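Sphingomyelinase-c (Listeria ivanovii, PDB 1ZWX) is a bacterial sphingomyelinase-c, SmcL, of the endonuclease/exonuclease/phosphatase family, built on the DNase I-like fold of two facing beta sheets. Local coordinates at residues K12-N17 with K45-V50; G222-W227 with V266-S271; D248-E253 with Y292-F297. All blocks are in the same frame, centred on the assembly; numbering follows the deposited sequence.

Contact 1: K12-N17 with K45-V50; sequences KITSHN and KNNDVV
Two backbone N-H groups converge on K12 O, one from D48 N at 2.8 Å and a weak, longer one from V49 N at 3.4 Å. D48 returns a bond to the same residue: its carboxylate reaches K12 N through OD2, 2.8 Å away, using the lone pair anti to OD1. The torsion that sets CG of D48 beside its own N (chi1 -67°) brings the carboxylate to the backbone N-H of K12, so K12 is held at both its N-H and its C=O. The other oxygen, OD1, takes a salt bridge from K140 and a hydrogen bond from W109, which should favour the charged carboxylate. The K12 side chain, bent at chi3, runs alongside N46, where K12 NZ bonds to N46 O at 3.0 Å from above the carbonyl plane. Further on, T14 N meets V49 O at 3.1 Å in the carbonyl plane, while the same oxygen takes a CA-H...O contact from I13. The T14 side chain crosses that of N47 at about a right angle. I13 and V49 share one sheet face, where I13 CG1 lies 4.2 Å from V49 CB; T14 and V50 lie on the other. The parallel pairing closes the beta-alpha-beta unit of strand 12-20, helix 31-39 and strand 49-55; strand 104-107 flanks 49-55, and I13 also touches I250 of the facing sheet.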
loop_
_atom_site.group_PDB
_atom_site.type_symbol
_atom_site.label_atom_id
_atom_site.label_comp_id
_atom_site.label_asym_id
_atom_site.label_seq_id
_atom_site.Cartn_x
_atom_site.Cartn_y
_atom_site.Cartn_z
ATOM N N LYS A 12 3.851 13.448 -6.741
ATOM C CA LYS A 12 4.305 12.096 -7.007
ATOM C C LYS A 12 4.210 11.250 -5.727
ATOM O O LYS A 12 4.709 11.649 -4.663
ATOM C CB LYS A 12 5.724 12.161 -7.516
ATOM C CG LYS A 12 6.318 10.853 -7.943
ATOM C CD LYS A 12 7.511 11.130 -8.806
ATOM C CE LYS A 12 8.630 10.209 -8.464
ATOM N NZ LYS A 12 9.954 10.788 -8.902
ATOM N N ILE A 13 3.569 10.083 -5.850
ATOM C CA ILE A 13 3.341 9.160 -4.720
ATOM C C ILE A 13 3.844 7.800 -5.182
ATOM O O ILE A 13 3.572 7.388 -6.310
ATOM C CB ILE A 13 1.837 9.029 -4.383
ATOM C CG1 ILE A 13 1.251 10.379 -4.005
ATOM C CG2 ILE A 13 1.599 8.007 -3.223
ATOM C CD1 ILE A 13 -0.233 10.386 -3.962
ATOM N N THR A 14 4.600 7.116 -4.329
ATOM C CA THR A 14 4.996 5.742 -4.624
ATOM C C THR A 14 4.322 4.875 -3.561
ATOM O O THR A 14 4.271 5.242 -2.392
ATOM C CB THR A 14 6.536 5.553 -4.635
ATOM O OG1 THR A 14 7.073 6.178 -5.799
ATOM C CG2 THR A 14 6.935 4.072 -4.703
ATOM N N SER A 15 3.724 3.767 -3.993
ATOM C CA SER A 15 3.123 2.831 -3.049
ATOM C C SER A 15 3.849 1.483 -3.222
ATOM O O SER A 15 4.056 1.024 -4.341
ATOM C CB SER A 15 1.613 2.686 -3.314
ATOM O OG SER A 15 1.030 1.793 -2.378
ATOM N N HIS A 16 4.261 0.892 -2.096
ATOM C CA HIS A 16 4.895 -0.402 -2.129
ATOM C C HIS A 16 4.442 -1.253 -0.982
ATOM O O HIS A 16 4.605 -0.908 0.212
ATOM C CB HIS A 16 6.424 -0.298 -2.111
ATOM C CG HIS A 16 7.100 -1.524 -2.631
ATOM N ND1 HIS A 16 8.437 -1.779 -2.429
ATOM C CD2 HIS A 16 6.620 -2.561 -3.363
ATOM C CE1 HIS A 16 8.759 -2.908 -3.034
ATOM N NE2 HIS A 16 7.673 -3.405 -3.600
ATOM N N ASN A 17 3.856 -2.373 -1.374
ATOM C CA ASN A 17 3.596 -3.455 -0.467
ATOM C C ASN A 17 4.954 -4.145 -0.304
ATOM O O ASN A 17 5.440 -4.800 -1.222
ATOM C CB ASN A 17 2.538 -4.398 -1.102
ATOM C CG ASN A 17 2.196 -5.554 -0.203
ATOM O OD1 ASN A 17 3.035 -5.971 0.615
ATOM N ND2 ASN A 17 0.968 -6.075 -0.316
ATOM N N LYS A 45 13.452 7.317 -3.670
ATOM C CA LYS A 45 13.830 8.753 -3.666
ATOM C C LYS A 45 12.853 9.586 -4.500
ATOM O O LYS A 45 12.132 9.060 -5.352
ATOM C CB LYS A 45 15.233 8.923 -4.250
ATOM C CG LYS A 45 16.292 8.075 -3.585
ATOM C CD LYS A 45 17.606 8.140 -4.358
ATOM C CE LYS A 45 18.700 7.314 -3.674
ATOM N NZ LYS A 45 18.732 7.474 -2.185
ATOM N N ASN A 46 12.847 10.893 -4.247
ATOM C CA ASN A 46 12.155 11.862 -5.092
ATOM C C ASN A 46 10.626 11.731 -5.138
ATOM O O ASN A 46 9.999 12.058 -6.158
ATOM C CB ASN A 46 12.728 11.853 -6.510
ATOM C CG ASN A 46 14.234 11.972 -6.531
ATOM O OD1 ASN A 46 14.826 12.792 -5.794
ATOM N ND2 ASN A 46 14.883 11.122 -7.356
ATOM N N ASN A 47 10.021 11.274 -4.038
ATOM C CA ASN A 47 8.557 11.237 -3.947
ATOM C C ASN A 47 8.085 12.349 -3.047
ATOM O O ASN A 47 8.805 12.732 -2.134
ATOM C CB ASN A 47 8.098 9.865 -3.370
ATOM C CG ASN A 47 8.437 8.712 -4.298
ATOM O OD1 ASN A 47 9.360 7.902 -4.034
ATOM N ND2 ASN A 47 7.741 8.645 -5.416
ATOM N N ASP A 48 6.859 12.821 -3.233
ATOM C CA ASP A 48 6.244 13.666 -2.237
ATOM C C ASP A 48 5.787 12.865 -1.037
ATOM O O ASP A 48 5.897 13.305 0.105
ATOM C CB ASP A 48 5.079 14.439 -2.870
ATOM C CG ASP A 48 5.573 15.435 -3.911
ATOM O OD1 ASP A 48 6.225 16.418 -3.510
ATOM O OD2 ASP A 48 5.393 15.190 -5.109
ATOM N N VAL A 49 5.241 11.673 -1.315
ATOM C CA VAL A 49 4.577 10.845 -0.305
ATOM C C VAL A 49 4.869 9.379 -0.679
ATOM O O VAL A 49 4.960 9.019 -1.878
ATOM C CB VAL A 49 3.016 11.111 -0.258
ATOM C CG1 VAL A 49 2.301 10.063 0.598
ATOM C CG2 VAL A 49 2.697 12.516 0.293
ATOM N N VAL A 50 5.062 8.542 0.338
ATOM C CA VAL A 50 5.251 7.097 0.098
ATOM C C VAL A 50 4.240 6.358 0.950
ATOM O O VAL A 50 4.065 6.659 2.142
ATOM C CB VAL A 50 6.677 6.592 0.481
ATOM C CG1 VAL A 50 6.728 5.023 0.453
ATOM C CG2 VAL A 50 7.736 7.128 -0.487
#

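Contact 2: G222-W227 with V266-S271; sequences GQMATW and VLHTKS
V266 and T226 form the tight, buried part of this loop-to-loop contact: their methyls meet CG2 to CG2 at 3.7 Å, the two side chains crossing at about a right angle. T226 puts OG1 between its backbone N and carbonyl carbon (chi1 69°), which leaves CG2 to touch the valine while the hydroxyl bonds to D248 OD1 and L247 N. V266 turns its two methyls to M224, A225 and T226. V266 CG2 also packs against M224 CB at 4.0 Å, and V266 CG1 lies 4.0 Å from A225 O, a carbonyl oxygen that the contact buries without a hydrogen-bonding partner in the model. The more exposed part belongs to M224 and H268, both partly accessible to solvent. The methionine chain bends at chi2 and chi3 and curls past the CE1-NE2 end of the imidazole: M224 CG lies at the ring edge, in its plane, 3.5 Å from H268 CE1, and M224 CE is 3.6 Å from H268 NE2. The sulfur completes a Met-aromatic contact at the edge, with M224 SD 4.7 Å from the H268 ring centroid and 74° off the ring normal. One face of the same ring receives V266 CG1 from within its own segment, offset toward the rim. Beyond H268 the chain diverges from the other loop. Y292 adds an edge-to-face contact with the H268 ring. T226 and W227 both face E245 in a classic beta bulge. The loop 222-227 lies between helices 203-212 and 233-238, whereas 266-271 leads from strand 262-266 to strand 274-278; V294 of strand 294-298 touches both T226 and V266.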
loop_
_atom_site.group_PDB
_atom_site.type_symbol
_atom_site.label_atom_id
_atom_site.label_comp_id
_atom_site.label_asym_id
_atom_site.label_seq_id
_atom_site.Cartn_x
_atom_site.Cartn_y
_atom_site.Cartn_z
ATOM N N GLY A 222 -2.638 -2.421 -18.156
ATOM C CA GLY A 222 -2.983 -3.544 -17.295
ATOM C C GLY A 222 -2.255 -4.833 -17.622
ATOM O O GLY A 222 -2.304 -5.773 -16.836
ATOM N N GLN A 223 -1.589 -4.883 -18.782
ATOM C CA GLN A 223 -0.782 -6.051 -19.178
ATOM C C GLN A 223 0.396 -6.247 -18.223
ATOM O O GLN A 223 0.963 -7.332 -18.116
ATOM C CB GLN A 223 -0.321 -5.939 -20.634
ATOM N N MET A 224 0.739 -5.196 -17.496
ATOM C CA MET A 224 1.646 -5.313 -16.378
ATOM C C MET A 224 1.021 -6.204 -15.274
ATOM O O MET A 224 -0.187 -6.565 -15.311
ATOM C CB MET A 224 1.996 -3.918 -15.844
ATOM C CG MET A 224 3.421 -3.396 -16.155
ATOM S SD MET A 224 4.245 -3.790 -17.732
ATOM C CE MET A 224 4.688 -5.534 -17.557
ATOM N N ALA A 225 1.855 -6.583 -14.322
ATOM C CA ALA A 225 1.411 -7.313 -13.143
ATOM C C ALA A 225 2.245 -6.806 -11.994
ATOM O O ALA A 225 3.465 -6.756 -12.085
ATOM C CB ALA A 225 1.617 -8.828 -13.327
ATOM N N THR A 226 1.588 -6.392 -10.925
ATOM C CA THR A 226 2.290 -5.960 -9.726
ATOM C C THR A 226 2.617 -7.149 -8.815
ATOM O O THR A 226 3.454 -7.032 -7.923
ATOM C CB THR A 226 1.480 -4.913 -8.946
ATOM O OG1 THR A 226 0.308 -5.521 -8.355
ATOM C CG2 THR A 226 1.080 -3.752 -9.887
ATOM N N TRP A 227 1.940 -8.280 -9.057
ATOM C CA TRP A 227 2.163 -9.514 -8.294
ATOM C C TRP A 227 2.388 -10.562 -9.381
ATOM O O TRP A 227 1.436 -10.995 -10.039
ATOM C CB TRP A 227 0.958 -9.817 -7.392
ATOM C CG TRP A 227 1.189 -10.945 -6.424
ATOM C CD1 TRP A 227 1.762 -10.875 -5.187
ATOM C CD2 TRP A 227 0.838 -12.323 -6.631
ATOM N NE1 TRP A 227 1.801 -12.137 -4.610
ATOM C CE2 TRP A 227 1.248 -13.039 -5.484
ATOM C CE3 TRP A 227 0.254 -13.021 -7.700
ATOM C CZ2 TRP A 227 1.067 -14.443 -5.358
ATOM C CZ3 TRP A 227 0.080 -14.415 -7.583
ATOM C CH2 TRP A 227 0.488 -15.102 -6.422
ATOM N N VAL A 266 4.195 0.678 -12.985
ATOM C CA VAL A 266 4.724 -0.423 -12.193
ATOM C C VAL A 266 6.234 -0.455 -12.419
ATOM O O VAL A 266 6.695 -0.452 -13.572
ATOM C CB VAL A 266 4.109 -1.784 -12.630
ATOM C CG1 VAL A 266 4.670 -2.936 -11.779
ATOM C CG2 VAL A 266 2.605 -1.746 -12.551
ATOM N N LEU A 267 6.991 -0.464 -11.325
ATOM C CA LEU A 267 8.441 -0.545 -11.390
ATOM C C LEU A 267 8.924 -1.971 -11.139
ATOM O O LEU A 267 8.710 -2.529 -10.062
ATOM C CB LEU A 267 9.070 0.431 -10.388
ATOM C CG LEU A 267 8.451 1.836 -10.384
ATOM C CD1 LEU A 267 8.909 2.610 -9.147
ATOM C CD2 LEU A 267 8.775 2.602 -11.696
ATOM N N HIS A 268 9.568 -2.542 -12.155
ATOM C CA HIS A 268 10.066 -3.907 -12.110
ATOM C C HIS A 268 11.506 -4.012 -11.633
ATOM O O HIS A 268 12.182 -4.994 -11.925
ATOM C CB HIS A 268 9.948 -4.548 -13.491
ATOM C CG HIS A 268 8.544 -4.626 -13.992
ATOM N ND1 HIS A 268 7.988 -3.653 -14.795
ATOM C CD2 HIS A 268 7.574 -5.549 -13.790
ATOM C CE1 HIS A 268 6.735 -3.977 -15.071
ATOM N NE2 HIS A 268 6.460 -5.124 -14.474
ATOM N N THR A 269 11.970 -3.026 -10.878
ATOM C CA THR A 269 13.372 -2.978 -10.516
ATOM C C THR A 269 13.753 -4.100 -9.534
ATOM O O THR A 269 13.067 -4.328 -8.526
ATOM C CB THR A 269 13.784 -1.583 -9.979
ATOM O OG1 THR A 269 15.204 -1.551 -9.754
ATOM C CG2 THR A 269 13.013 -1.191 -8.684
ATOM N N LYS A 270 14.829 -4.804 -9.866
ATOM C CA LYS A 270 15.396 -5.828 -9.010
ATOM C C LYS A 270 16.187 -5.190 -7.869
ATOM O O LYS A 270 16.745 -4.087 -8.007
ATOM C CB LYS A 270 16.299 -6.757 -9.830
ATOM C CG LYS A 270 15.569 -7.662 -10.813
ATOM N N SER A 271 16.232 -5.870 -6.732
ATOM C CA SER A 271 17.088 -5.468 -5.641
ATOM C C SER A 271 18.513 -5.993 -5.887
ATOM O O SER A 271 18.719 -6.809 -6.781
ATOM C CB SER A 271 16.539 -6.032 -4.324
ATOM O OG SER A 271 16.773 -7.429 -4.211
#

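Contact 3: D248-E253 with Y292-F297; sequences DYIFVE and YPVVGF
I250 and V294 carry the apolar part of the contact, in which side chains from two different sheets face each other. With CG1 of I250 beside its backbone N (chi1 -49°), I250 CD1 reaches the backbone of the opposite strand, 3.5 Å from G296 N and 3.7 Å from V294 O. It lies close over G296, which has no side chain on that side. V294 has two conformers; in the modelled one, and so tentatively, V294 CG1 is 4.4 Å from I250 CD1, while V294 CG2 lies 3.6 Å from D248 O and 4.0 Å from D248 CB. The polar link is a water near Y292 O at 2.8 Å, with a weak bond to D248 OD2 at 3.1 Å; it has more acceptors nearby than protons to give. The other carboxylate oxygen, D248 OD1, is hydrogen-bonded to T226 OG1 and H291 ND1, which help fix the rotation of the group. The axes of strand segments 248-252 and 294-297 run nearly parallel, 13° apart, but approach no closer than 7.0 Å, which marks packing between sheets. Strand 248-252 is the outermost member of its sheet, next to 189-193. Strand 294-298 runs between 12-20 and 262-266 in the other sheet, so the contact forms part of the sandwich interior of this DNase I-like fold.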
loop_
_atom_site.group_PDB
_atom_site.type_symbol
_atom_site.label_atom_id
_atom_site.label_comp_id
_atom_site.label_asym_id
_atom_site.label_seq_id
_atom_site.Cartn_x
_atom_site.Cartn_y
_atom_site.Cartn_z
ATOM N N ASP A 248 -2.124 -3.439 -7.165
ATOM C CA ASP A 248 -1.634 -2.229 -6.457
ATOM C C ASP A 248 -1.879 -0.982 -7.341
ATOM O O ASP A 248 -1.535 -0.948 -8.521
ATOM C CB ASP A 248 -0.141 -2.343 -6.140
ATOM C CG ASP A 248 0.201 -3.554 -5.268
ATOM O OD1 ASP A 248 0.391 -4.661 -5.812
ATOM O OD2 ASP A 248 0.326 -3.365 -4.047
ATOM N N TYR A 249 -2.485 0.024 -6.732
ATOM C CA TYR A 249 -2.964 1.198 -7.454
ATOM C C TYR A 249 -2.789 2.463 -6.634
ATOM O O TYR A 249 -2.847 2.437 -5.388
ATOM C CB TYR A 249 -4.464 1.079 -7.668
ATOM C CG TYR A 249 -4.931 -0.176 -8.412
ATOM C CD1 TYR A 249 -5.376 -1.293 -7.709
ATOM C CD2 TYR A 249 -4.958 -0.202 -9.812
ATOM C CE1 TYR A 249 -5.825 -2.457 -8.397
ATOM C CE2 TYR A 249 -5.396 -1.357 -10.519
ATOM C CZ TYR A 249 -5.832 -2.464 -9.788
ATOM O OH TYR A 249 -6.284 -3.556 -10.484
ATOM N N ILE A 250 -2.681 3.587 -7.344
ATOM C CA ILE A 250 -2.871 4.882 -6.702
ATOM C C ILE A 250 -3.861 5.681 -7.551
ATOM O O ILE A 250 -3.550 6.036 -8.666
ATOM C CB ILE A 250 -1.555 5.692 -6.500
ATOM C CG1 ILE A 250 -0.438 4.820 -5.844
ATOM C CG2 ILE A 250 -1.861 6.894 -5.608
ATOM C CD1 ILE A 250 0.984 5.336 -6.101
ATOM N N PHE A 251 -5.012 5.984 -6.968
ATOM C CA PHE A 251 -6.116 6.640 -7.681
ATOM C C PHE A 251 -6.304 8.062 -7.211
ATOM O O PHE A 251 -5.943 8.412 -6.109
ATOM C CB PHE A 251 -7.447 5.944 -7.353
ATOM C CG PHE A 251 -7.564 4.524 -7.874
ATOM C CD1 PHE A 251 -7.734 3.465 -6.970
ATOM C CD2 PHE A 251 -7.546 4.248 -9.250
ATOM C CE1 PHE A 251 -7.884 2.109 -7.439
ATOM C CE2 PHE A 251 -7.667 2.919 -9.740
ATOM C CZ PHE A 251 -7.848 1.839 -8.815
ATOM N N VAL A 252 -6.976 8.852 -8.047
ATOM C CA VAL A 252 -7.481 10.158 -7.665
ATOM C C VAL A 252 -8.984 10.045 -7.479
ATOM O O VAL A 252 -9.673 9.458 -8.329
ATOM C CB VAL A 252 -7.151 11.202 -8.768
ATOM C CG1 VAL A 252 -7.859 12.512 -8.443
ATOM C CG2 VAL A 252 -5.639 11.404 -8.883
ATOM N N GLU A 253 -9.497 10.571 -6.386
ATOM C CA GLU A 253 -10.924 10.523 -6.132
ATOM C C GLU A 253 -11.699 11.506 -7.038
ATOM O O GLU A 253 -11.270 12.654 -7.219
ATOM C CB GLU A 253 -11.219 10.779 -4.669
ATOM C CG GLU A 253 -12.522 10.089 -4.128
ATOM C CD GLU A 253 -13.737 11.022 -4.085
ATOM O OE1 GLU A 253 -13.599 12.230 -4.391
ATOM O OE2 GLU A 253 -14.831 10.560 -3.706
ATOM N N TYR A 292 5.613 -5.615 -6.805
ATOM C CA TYR A 292 6.361 -4.492 -7.357
ATOM C C TYR A 292 5.775 -3.177 -6.875
ATOM O O TYR A 292 4.574 -3.095 -6.643
ATOM C CB TYR A 292 6.407 -4.532 -8.889
ATOM C CG TYR A 292 7.075 -5.746 -9.432
ATOM C CD1 TYR A 292 6.411 -6.599 -10.349
ATOM C CD2 TYR A 292 8.365 -6.073 -9.037
ATOM C CE1 TYR A 292 7.055 -7.749 -10.855
ATOM C CE2 TYR A 292 9.007 -7.223 -9.527
ATOM C CZ TYR A 292 8.361 -8.050 -10.420
ATOM O OH TYR A 292 9.046 -9.166 -10.877
ATOM N N PRO A 293 6.638 -2.147 -6.688
ATOM C CA PRO A 293 6.168 -0.816 -6.308
ATOM C C PRO A 293 5.419 -0.163 -7.479
ATOM O O PRO A 293 5.627 -0.543 -8.637
ATOM C CB PRO A 293 7.452 -0.030 -6.031
ATOM C CG PRO A 293 8.596 -0.951 -6.294
ATOM C CD PRO A 293 8.102 -2.213 -6.876
ATOM N N VAL A 294 4.526 0.764 -7.165
ATOM C CA VAL A 294 3.791 1.497 -8.193
ATOM C C VAL A 294 4.046 2.992 -7.929
ATOM O O VAL A 294 4.026 3.428 -6.802
ATOM C CB VAL A 294 2.254 1.146 -8.233
ATOM C CG1 VAL A 294 1.467 2.160 -9.039
ATOM C CG2 VAL A 294 2.034 -0.280 -8.785
ATOM N N VAL A 295 4.314 3.747 -8.982
ATOM C CA VAL A 295 4.454 5.216 -8.860
ATOM C C VAL A 295 3.250 5.920 -9.506
ATOM O O VAL A 295 2.814 5.547 -10.603
ATOM C CB VAL A 295 5.879 5.733 -9.343
ATOM C CG1 VAL A 295 6.160 5.352 -10.797
ATOM C CG2 VAL A 295 6.066 7.257 -9.050
ATOM N N GLY A 296 2.673 6.869 -8.779
ATOM C CA GLY A 296 1.555 7.667 -9.264
ATOM C C GLY A 296 2.121 9.077 -9.501
ATOM O O GLY A 296 2.823 9.630 -8.648
ATOM N N PHE A 297 1.817 9.652 -10.654
ATOM C CA PHE A 297 2.381 10.960 -11.018
ATOM C C PHE A 297 1.479 11.684 -12.020
ATOM O O PHE A 297 0.785 11.046 -12.807
ATOM C CB PHE A 297 3.798 10.798 -11.566
ATOM C CG PHE A 297 3.869 9.998 -12.827
ATOM C CD1 PHE A 297 3.754 10.622 -14.072
ATOM C CD2 PHE A 297 4.027 8.622 -12.783
ATOM C CE1 PHE A 297 3.821 9.888 -15.233
ATOM C CE2 PHE A 297 4.076 7.875 -13.942
ATOM C CZ PHE A 297 3.979 8.508 -15.175
HETATM O O HOH W 1 3.310 -2.720 -4.227
#

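Strand 294-298 ties contacts 1 and 3 together, for it pairs antiparallel with strand 12-20: I13 O lies 2.7 Å from G296 N and S15 N 2.8 Å from V294 O, both probable hydrogen bonds. I250 CD1 also comes within 3.3 Å of I13 O, bringing the second sheet against contact 1. The centres of these two contacts are 9 Å apart. Contact 2 meets contact 3 at T226, whose OG1 is 2.7 Å from D248 OD1 and whose O lies 2.8 Å from Y292 N; their centres are 12 Å apart and their segments alternate along the chain. Contacts 1 and 2 do not touch, with nearest atoms about 5 Å apart.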